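Local atomic coordinates of protein CbbY (Rhodobacter sphaeroides, PDB entry 4UAS), a protein that removes a phosphate from xylulose-1,5-bisphosphate, a potent inhibitor of rubisco, in a reaction that uses magnesium. Residues G51-A56 with A143-A148; T47-K52 with S177-R182; A14-L19 with E123-A128. All coordinates share one frame; numbering follows the deposited sequence.

Interaction 1 of 3, residues G51-A56 with A143-A148; sequences GKERIA and AGDMVA
Lys52 on helix 51-61 reaches across to Asp145 in the loop after strand 140-142, and the two side chains approach from opposite directions. The CB of Lys52 points toward that loop. CG stands beside the backbone N (chi1 -70°), and the chain runs straight on to CD. It then bends at chi3 and again at chi4. CE comes within 3.4 Å of Asp145 OD2. NZ completes the reach as a salt bridge, 2.8 Å from Asp145 OD2, whose syn lone pair it uses. The second bond from NZ, to Asp145 OD1, is weak at 3.1 Å, so the grip on the carboxylate is uneven. The side chain of Lys52 also touches Ile71 and His75 of helix 71-87.

Glu53 OE2 is 4.5 Å from Asp145 OD1, a pair of like charges. Lys150, just beyond the loop segment, makes salt bridges to both of these oxygens and probably eases their repulsion. A water lies between the segments, 2.7 Å from Glu53 OE2 and 3.1 Å from Ala148 O.

Without the ammonium group of Lys52, as with an alanine here, Asp145 would probably lose one of its two lysines and be freer to turn. Lys52 and Glu53 belong to the substrate-binding site. The contact is a charged network at the surface, where two lysines offset two acids between the helical cap and the core loop.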
loop_
_atom_site.group_PDB
_atom_site.type_symbol
_atom_site.label_atom_id
_atom_site.label_comp_id
_atom_site.label_asym_id
_atom_site.label_seq_id
_atom_site.Cartn_x
_atom_site.Cartn_y
_atom_site.Cartn_z
ATOM N N GLY A 51 -4.802 4.064 8.268
ATOM C CA GLY A 51 -4.935 5.454 8.673
ATOM C C GLY A 51 -5.589 5.635 10.039
ATOM O O GLY A 51 -5.230 6.520 10.807
ATOM N N LYS A 52 -6.601 4.838 10.335
ATOM C CA LYS A 52 -7.303 4.988 11.610
ATOM C C LYS A 52 -6.349 4.620 12.747
ATOM O O LYS A 52 -6.306 5.313 13.802
ATOM C CB LYS A 52 -8.574 4.122 11.688
ATOM C CG LYS A 52 -9.694 4.574 10.794
ATOM C CD LYS A 52 -10.995 3.795 10.970
ATOM C CE LYS A 52 -10.914 2.338 10.736
ATOM N NZ LYS A 52 -10.411 1.874 9.425
ATOM N N GLU A 53 -5.597 3.524 12.557
ATOM C CA GLU A 53 -4.642 3.063 13.537
ATOM C C GLU A 53 -3.553 4.101 13.777
ATOM O O GLU A 53 -3.063 4.290 14.889
ATOM C CB GLU A 53 -4.047 1.711 13.110
ATOM C CG GLU A 53 -5.048 0.532 13.050
ATOM C CD GLU A 53 -5.915 0.473 11.785
ATOM O OE1 GLU A 53 -5.888 1.336 10.919
ATOM O OE2 GLU A 53 -6.665 -0.571 11.704
ATOM N N ARG A 54 -3.115 4.756 12.713
ATOM C CA ARG A 54 -2.063 5.761 12.795
ATOM C C ARG A 54 -2.595 6.992 13.569
ATOM O O ARG A 54 -1.892 7.524 14.412
ATOM C CB ARG A 54 -1.646 6.196 11.366
ATOM C CG ARG A 54 -0.452 7.067 11.343
ATOM C CD ARG A 54 0.074 7.334 9.937
ATOM N NE ARG A 54 0.470 6.092 9.355
ATOM C CZ ARG A 54 0.143 5.649 8.191
ATOM N NH1 ARG A 54 -0.342 6.470 7.260
ATOM N NH2 ARG A 54 0.307 4.361 7.890
ATOM N N ILE A 55 -3.826 7.425 13.294
ATOM C CA ILE A 55 -4.402 8.523 14.091
ATOM C C ILE A 55 -4.456 8.139 15.545
ATOM O O ILE A 55 -4.112 8.925 16.427
ATOM C CB ILE A 55 -5.789 8.953 13.514
ATOM C CG1 ILE A 55 -5.673 9.528 12.113
ATOM C CG2 ILE A 55 -6.473 9.925 14.477
ATOM C CD1 ILE A 55 -6.996 9.530 11.370
ATOM N N ALA A 56 -4.937 6.913 15.847
ATOM C CA ALA A 56 -5.060 6.473 17.211
ATOM C C ALA A 56 -3.726 6.495 17.928
ATOM O O ALA A 56 -3.618 6.934 19.098
ATOM C CB ALA A 56 -5.688 5.083 17.269
ATOM N N ALA A 143 -8.052 -5.303 0.998
ATOM C CA ALA A 143 -7.747 -3.931 1.446
ATOM C C ALA A 143 -8.320 -3.649 2.824
ATOM O O ALA A 143 -9.269 -4.297 3.262
ATOM C CB ALA A 143 -8.237 -2.921 0.432
ATOM N N GLY A 144 -7.771 -2.655 3.493
ATOM C CA GLY A 144 -8.457 -1.959 4.580
ATOM C C GLY A 144 -8.790 -2.899 5.739
ATOM O O GLY A 144 -7.991 -3.648 6.215
ATOM N N ASP A 145 -10.047 -2.813 6.158
ATOM C CA ASP A 145 -10.545 -3.538 7.296
ATOM C C ASP A 145 -11.113 -4.885 6.925
ATOM O O ASP A 145 -11.863 -5.507 7.692
ATOM C CB ASP A 145 -11.552 -2.686 8.067
ATOM C CG ASP A 145 -10.983 -1.406 8.639
ATOM O OD1 ASP A 145 -9.744 -1.052 8.483
ATOM O OD2 ASP A 145 -11.741 -0.622 9.209
ATOM N N MET A 146 -10.718 -5.440 5.802
ATOM C CA MET A 146 -11.091 -6.801 5.418
ATOM C C MET A 146 -10.500 -7.868 6.326
ATOM O O MET A 146 -10.974 -8.992 6.322
ATOM C CB MET A 146 -10.821 -7.094 3.940
ATOM C CG MET A 146 -11.672 -6.288 2.999
ATOM S SD MET A 146 -11.221 -6.598 1.275
ATOM C CE MET A 146 -11.953 -5.123 0.486
ATOM N N VAL A 147 -9.440 -7.516 7.034
ATOM C CA VAL A 147 -8.914 -8.349 8.077
ATOM C C VAL A 147 -8.827 -7.530 9.358
ATOM O O VAL A 147 -8.724 -6.315 9.329
ATOM C CB VAL A 147 -7.533 -8.962 7.732
ATOM C CG1 VAL A 147 -7.628 -9.873 6.523
ATOM C CG2 VAL A 147 -6.491 -7.920 7.499
ATOM N N ALA A 148 -8.781 -8.184 10.517
ATOM C CA ALA A 148 -8.694 -7.520 11.816
ATOM C C ALA A 148 -7.294 -6.981 12.135
ATOM O O ALA A 148 -7.165 -5.970 12.818
ATOM C CB ALA A 148 -9.133 -8.440 12.924
HETATM O O HOH W 1 -6.398 -2.925 12.909
#

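Interaction 2 of 3, residues T47-K52 with S177-R182; sequences TTTGGK and SLNGLR
Thr47 and Asn179 mark the nearest approach of the two backbones, with their CA atoms 7.4 Å apart, where the loop before helix 51-61 passes the first turn of helix 178-186. Asn179 is the side chain that spans the gap. Its CG stands beside the backbone N (chi1 -77°), and its amide end meets the backbone carbonyl of Thr47. The atom modelled as Asn179 OD1 lies 2.8 Å from Thr47 O. The amide is probably turned over in the model, and once turned back this approach may be a hydrogen bond.

Thr49 adds a methyl group. Its CG2 comes within 3.8 Å of the modelled Asn179 OD1, and the two side chains run alongside one another, pointing opposite ways. The hydroxyl OG1 of Thr49 is hydrogen-bonded to Lys151 O. Asn179 also rests on Pro152, so neighbouring residues of one loop touch both side chains. The OG1 of Thr47 is taken up by Arg57 and the carbonyl of Glu44.

Both helices have their N-cap residues here. Ser177 OG accepts from Gly180 N at 3.1 Å, which fixes the start of helix 178-186 on which Asn179 sits. Gly50 precedes helix 51-61, with backbone angles that call for glycine.

The side chain of Thr49 is about 7 Å from the bound magnesium ion. The contact is small: an amide end close to a backbone carbonyl, with a methyl beside it. It brings the cap loop against the core beside the active site. It rests on few atoms, and its one possible bond depends on which way the amide is turned.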
loop_
_atom_site.group_PDB
_atom_site.type_symbol
_atom_site.label_atom_id
_atom_site.label_comp_id
_atom_site.label_asym_id
_atom_site.label_seq_id
_atom_site.Cartn_x
_atom_site.Cartn_y
_atom_site.Cartn_z
ATOM N N THR A 47 5.176 3.498 10.582
ATOM C CA THR A 47 5.419 2.134 11.053
ATOM C C THR A 47 4.144 1.486 11.576
ATOM O O THR A 47 4.112 0.266 11.740
ATOM C CB THR A 47 6.558 1.993 12.076
ATOM O OG1 THR A 47 6.149 2.626 13.310
ATOM C CG2 THR A 47 7.837 2.631 11.542
ATOM N N THR A 48 3.105 2.293 11.841
ATOM C CA THR A 48 1.730 1.797 12.108
ATOM C C THR A 48 0.917 1.906 10.834
ATOM O O THR A 48 0.712 2.996 10.310
ATOM C CB THR A 48 1.078 2.615 13.220
ATOM O OG1 THR A 48 1.891 2.526 14.396
ATOM C CG2 THR A 48 -0.314 2.187 13.464
ATOM N N THR A 49 0.470 0.741 10.319
ATOM C CA THR A 49 -0.248 0.742 9.077
ATOM C C THR A 49 -1.746 0.950 9.355
ATOM O O THR A 49 -2.273 0.593 10.422
ATOM C CB THR A 49 0.010 -0.539 8.328
ATOM O OG1 THR A 49 -0.631 -1.632 8.967
ATOM C CG2 THR A 49 1.489 -0.814 8.027
ATOM N N GLY A 50 -2.417 1.531 8.376
ATOM C CA GLY A 50 -3.820 1.864 8.451
ATOM C C GLY A 50 -4.010 3.276 8.969
ATOM O O GLY A 50 -3.438 3.633 9.998
ATOM N N GLY A 51 -4.802 4.064 8.268
ATOM C CA GLY A 51 -4.935 5.454 8.673
ATOM C C GLY A 51 -5.589 5.635 10.039
ATOM O O GLY A 51 -5.230 6.520 10.807
ATOM N N LYS A 52 -6.601 4.838 10.335
ATOM C CA LYS A 52 -7.303 4.988 11.610
ATOM C C LYS A 52 -6.349 4.620 12.747
ATOM O O LYS A 52 -6.306 5.313 13.802
ATOM C CB LYS A 52 -8.574 4.122 11.688
ATOM C CG LYS A 52 -9.694 4.574 10.794
ATOM C CD LYS A 52 -10.995 3.795 10.970
ATOM C CE LYS A 52 -10.914 2.338 10.736
ATOM N NZ LYS A 52 -10.411 1.874 9.425
ATOM N N SER A 177 8.140 -1.884 2.044
ATOM C CA SER A 177 8.377 -1.622 3.435
ATOM C C SER A 177 8.629 -2.875 4.189
ATOM O O SER A 177 8.246 -3.990 3.768
ATOM C CB SER A 177 7.196 -0.900 4.063
ATOM O OG SER A 177 6.092 -1.787 4.258
ATOM N N LEU A 178 9.235 -2.758 5.360
ATOM C CA LEU A 178 9.520 -3.882 6.226
ATOM C C LEU A 178 8.236 -4.522 6.758
ATOM O O LEU A 178 8.140 -5.746 6.770
ATOM C CB LEU A 178 10.465 -3.503 7.328
ATOM C CG LEU A 178 10.839 -4.577 8.322
ATOM C CD1 LEU A 178 11.441 -5.814 7.620
ATOM C CD2 LEU A 178 11.787 -4.045 9.378
ATOM N N ASN A 179 7.270 -3.736 7.163
ATOM C CA ASN A 179 6.017 -4.314 7.574
ATOM C C ASN A 179 5.406 -5.161 6.467
ATOM O O ASN A 179 4.805 -6.218 6.722
ATOM C CB ASN A 179 5.034 -3.265 8.009
ATOM C CG ASN A 179 5.243 -2.676 9.379
ATOM O OD1 ASN A 179 4.893 -1.435 9.606
ATOM N ND2 ASN A 179 5.705 -3.419 10.266
ATOM N N GLY A 180 5.518 -4.670 5.251
ATOM C CA GLY A 180 4.985 -5.401 4.091
ATOM C C GLY A 180 5.730 -6.713 3.797
ATOM O O GLY A 180 5.118 -7.745 3.565
ATOM N N LEU A 181 7.058 -6.629 3.837
ATOM C CA LEU A 181 7.898 -7.808 3.668
ATOM C C LEU A 181 7.540 -8.856 4.669
ATOM O O LEU A 181 7.392 -10.043 4.377
ATOM C CB LEU A 181 9.366 -7.399 3.747
ATOM C CG LEU A 181 10.373 -8.547 3.801
ATOM C CD1 LEU A 181 10.362 -9.414 2.565
ATOM C CD2 LEU A 181 11.750 -7.988 4.016
ATOM N N ARG A 182 7.444 -8.458 5.951
ATOM C CA ARG A 182 7.113 -9.419 7.007
ATOM C C ARG A 182 5.763 -10.085 6.770
ATOM O O ARG A 182 5.596 -11.298 6.992
ATOM C CB ARG A 182 7.121 -8.737 8.371
ATOM C CG ARG A 182 8.498 -8.322 8.840
ATOM C CD ARG A 182 8.439 -7.452 10.090
ATOM N NE ARG A 182 7.914 -8.195 11.201
ATOM C CZ ARG A 182 7.424 -7.656 12.295
ATOM N NH1 ARG A 182 7.346 -6.362 12.428
ATOM N NH2 ARG A 182 7.025 -8.456 13.234
#

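Interaction 3 of 3, residues A14-L19 with E123-A128; sequences AETEEL and EALCRA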
loop_
_atom_site.group_PDB
_atom_site.type_symbol
_atom_site.label_atom_id
_atom_site.label_comp_id
_atom_site.label_asym_id
_atom_site.label_seq_id
_atom_site.Cartn_x
_atom_site.Cartn_y
_atom_site.Cartn_z
ATOM N N ALA A 14 2.704 3.156 -6.574
ATOM C CA ALA A 14 2.903 4.568 -6.745
ATOM C C ALA A 14 3.454 5.111 -5.462
ATOM O O ALA A 14 3.170 4.583 -4.400
ATOM C CB ALA A 14 1.629 5.265 -7.162
ATOM N N GLU A 15 4.177 6.222 -5.538
ATOM C CA GLU A 15 4.598 6.992 -4.360
ATOM C C GLU A 15 3.404 7.854 -3.925
ATOM O O GLU A 15 3.115 8.909 -4.511
ATOM C CB GLU A 15 5.781 7.875 -4.688
ATOM C CG GLU A 15 7.105 7.186 -4.578
ATOM C CD GLU A 15 7.572 6.982 -3.005
ATOM O OE1 GLU A 15 8.752 6.679 -2.861
ATOM O OE2 GLU A 15 6.910 7.306 -1.880
ATOM N N THR A 16 2.703 7.401 -2.896
ATOM C CA THR A 16 1.468 8.031 -2.415
ATOM C C THR A 16 1.611 8.698 -1.089
ATOM O O THR A 16 0.720 9.455 -0.676
ATOM C CB THR A 16 0.371 6.956 -2.226
ATOM O OG1 THR A 16 0.901 5.988 -1.341
ATOM C CG2 THR A 16 -0.032 6.307 -3.555
ATOM N N GLU A 17 2.651 8.390 -0.274
ATOM C CA GLU A 17 2.618 8.791 1.134
ATOM C C GLU A 17 2.719 10.254 1.322
ATOM O O GLU A 17 2.106 10.762 2.304
ATOM C CB GLU A 17 3.608 8.067 1.987
ATOM C CG GLU A 17 3.174 6.611 2.226
ATOM C CD GLU A 17 1.940 6.385 3.064
ATOM O OE1 GLU A 17 1.249 7.307 3.568
ATOM O OE2 GLU A 17 1.558 5.201 3.211
ATOM N N GLU A 18 3.407 11.044 0.485
ATOM C CA GLU A 18 3.372 12.477 0.689
ATOM C C GLU A 18 1.988 13.001 0.422
ATOM O O GLU A 18 1.571 13.984 1.040
ATOM C CB GLU A 18 4.417 13.159 -0.176
ATOM C CG GLU A 18 5.766 13.246 0.406
ATOM C CD GLU A 18 5.786 14.108 1.669
ATOM O OE1 GLU A 18 5.420 13.584 2.674
ATOM O OE2 GLU A 18 6.296 15.302 1.654
ATOM N N LEU A 19 1.240 12.419 -0.523
ATOM C CA LEU A 19 -0.118 12.830 -0.740
ATOM C C LEU A 19 -1.007 12.463 0.446
ATOM O O LEU A 19 -1.908 13.241 0.812
ATOM C CB LEU A 19 -0.656 12.252 -2.077
ATOM C CG LEU A 19 -1.886 12.999 -2.641
ATOM C CD1 LEU A 19 -1.455 14.366 -3.180
ATOM C CD2 LEU A 19 -2.485 12.188 -3.783
ATOM N N GLU A 123 -9.305 2.444 -5.383
ATOM C CA GLU A 123 -10.104 2.812 -6.544
ATOM C C GLU A 123 -9.642 4.126 -7.143
ATOM O O GLU A 123 -9.503 4.245 -8.347
ATOM C CB GLU A 123 -11.594 2.899 -6.171
ATOM C CG GLU A 123 -12.215 1.539 -5.917
ATOM C CD GLU A 123 -12.376 0.761 -7.184
ATOM O OE1 GLU A 123 -12.139 1.256 -8.362
ATOM O OE2 GLU A 123 -12.811 -0.402 -7.069
ATOM N N ALA A 124 -9.351 5.101 -6.290
ATOM C CA ALA A 124 -8.903 6.409 -6.792
ATOM C C ALA A 124 -7.571 6.282 -7.526
ATOM O O ALA A 124 -7.362 6.866 -8.590
ATOM C CB ALA A 124 -8.827 7.378 -5.606
ATOM N N LEU A 125 -6.632 5.503 -6.970
ATOM C CA LEU A 125 -5.382 5.278 -7.628
ATOM C C LEU A 125 -5.499 4.590 -8.967
ATOM O O LEU A 125 -4.880 4.983 -9.936
ATOM C CB LEU A 125 -4.430 4.511 -6.689
ATOM C CG LEU A 125 -3.040 4.230 -7.274
ATOM C CD1 LEU A 125 -2.061 3.958 -6.101
ATOM C CD2 LEU A 125 -2.992 2.899 -8.027
ATOM N N CYS A 126 -6.342 3.587 -9.056
ATOM C CA CYS A 126 -6.523 2.900 -10.313
ATOM C C CYS A 126 -7.188 3.772 -11.370
ATOM O O CYS A 126 -6.714 3.803 -12.513
ATOM C CB CYS A 126 -7.289 1.599 -10.126
ATOM S SG CYS A 126 -6.377 0.350 -9.237
ATOM N N ARG A 127 -8.189 4.610 -10.975
ATOM C CA ARG A 127 -8.793 5.512 -11.938
ATOM C C ARG A 127 -7.710 6.454 -12.495
ATOM O O ARG A 127 -7.664 6.708 -13.720
ATOM C CB ARG A 127 -9.973 6.254 -11.349
ATOM C CG ARG A 127 -11.191 5.424 -11.120
ATOM C CD ARG A 127 -12.374 6.347 -10.794
ATOM N NE ARG A 127 -12.129 7.186 -9.571
ATOM C CZ ARG A 127 -12.409 6.805 -8.300
ATOM N NH1 ARG A 127 -12.928 5.610 -8.068
ATOM N NH2 ARG A 127 -12.173 7.597 -7.250
ATOM N N ALA A 128 -6.905 7.047 -11.631
ATOM C CA ALA A 128 -5.948 8.091 -12.023
ATOM C C ALA A 128 -4.770 7.505 -12.778
ATOM O O ALA A 128 -4.293 8.097 -13.764
ATOM C CB ALA A 128 -5.506 8.870 -10.817
#
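Leu125 presses one methyl group against Ala14 and Thr16. The CD1 atom does all the close touching, at 4.1 Å from Ala14 CB and 4.0 Å from Thr16 CG2. It therefore sits almost evenly against the two. The backbones stay well apart, and the CA atoms of Ala14 and Leu125 are separated by 8.4 Å.

The leucine torsions explain the reach. CG lies anti to the backbone N (chi1 -179°), and CD1 continues outward from CG, roughly anti to CA (chi2 159°). The chain is thus nearly extended from helix 119-129 toward its partners, and CD1 leads. The other methyl, CD2, is further back, 5.3 Å from Ala14 CB.

Thr16 meets it nearly at a right angle. Its CG2 is anti to the carbonyl carbon, and its OG1 occupies the place between the backbone N and the carbonyl carbon (chi1 56°). This rotation divides the residue by chemistry. The methyl faces Leu125, while the hydroxyl is hydrogen-bonded to Asp10 OD1. Ala14 offers only its CB, which points toward the leucine and also touches Ile91.

All three residues are buried, and the contact between them is purely apolar. Leu19 and Ala124 extend the apolar surroundings, packing on helix 71-87.

Asp10 is a magnesium ligand and the inferred proton donor, so Thr16 is a second-shell residue that can position it. Leu125 in turn backs Thr16 from the helix whose first turn holds the last of the substrate-binding residues, Leu119 to Asn121. The arrangement belongs to the HAD phosphatase active site, where the segment after the DxD motif leaves the parallel-sheet core and leads into the helical cap.

Interactions 1 and 2 are surface contacts, while interaction 3 is buried. The first two share Gly51 and Lys52, but interaction 1 uses the first turn of helix 51-61, and interaction 2 the loop just before it. They touch directly, for Arg54 NH2 probably bonds to Thr48 O. Interaction 3 uses other elements, and its centre lies about 17 Å from each of the other two centres. Its link to interaction 1 is loose packing between Arg54 and Glu17, both substrate-binding residues. Chemistry follows place: salt bridges in interaction 1, an amide close to a backbone carbonyl in interaction 2, and methyl packing in interaction 3. All three lie near the substrate site, where cap and core meet.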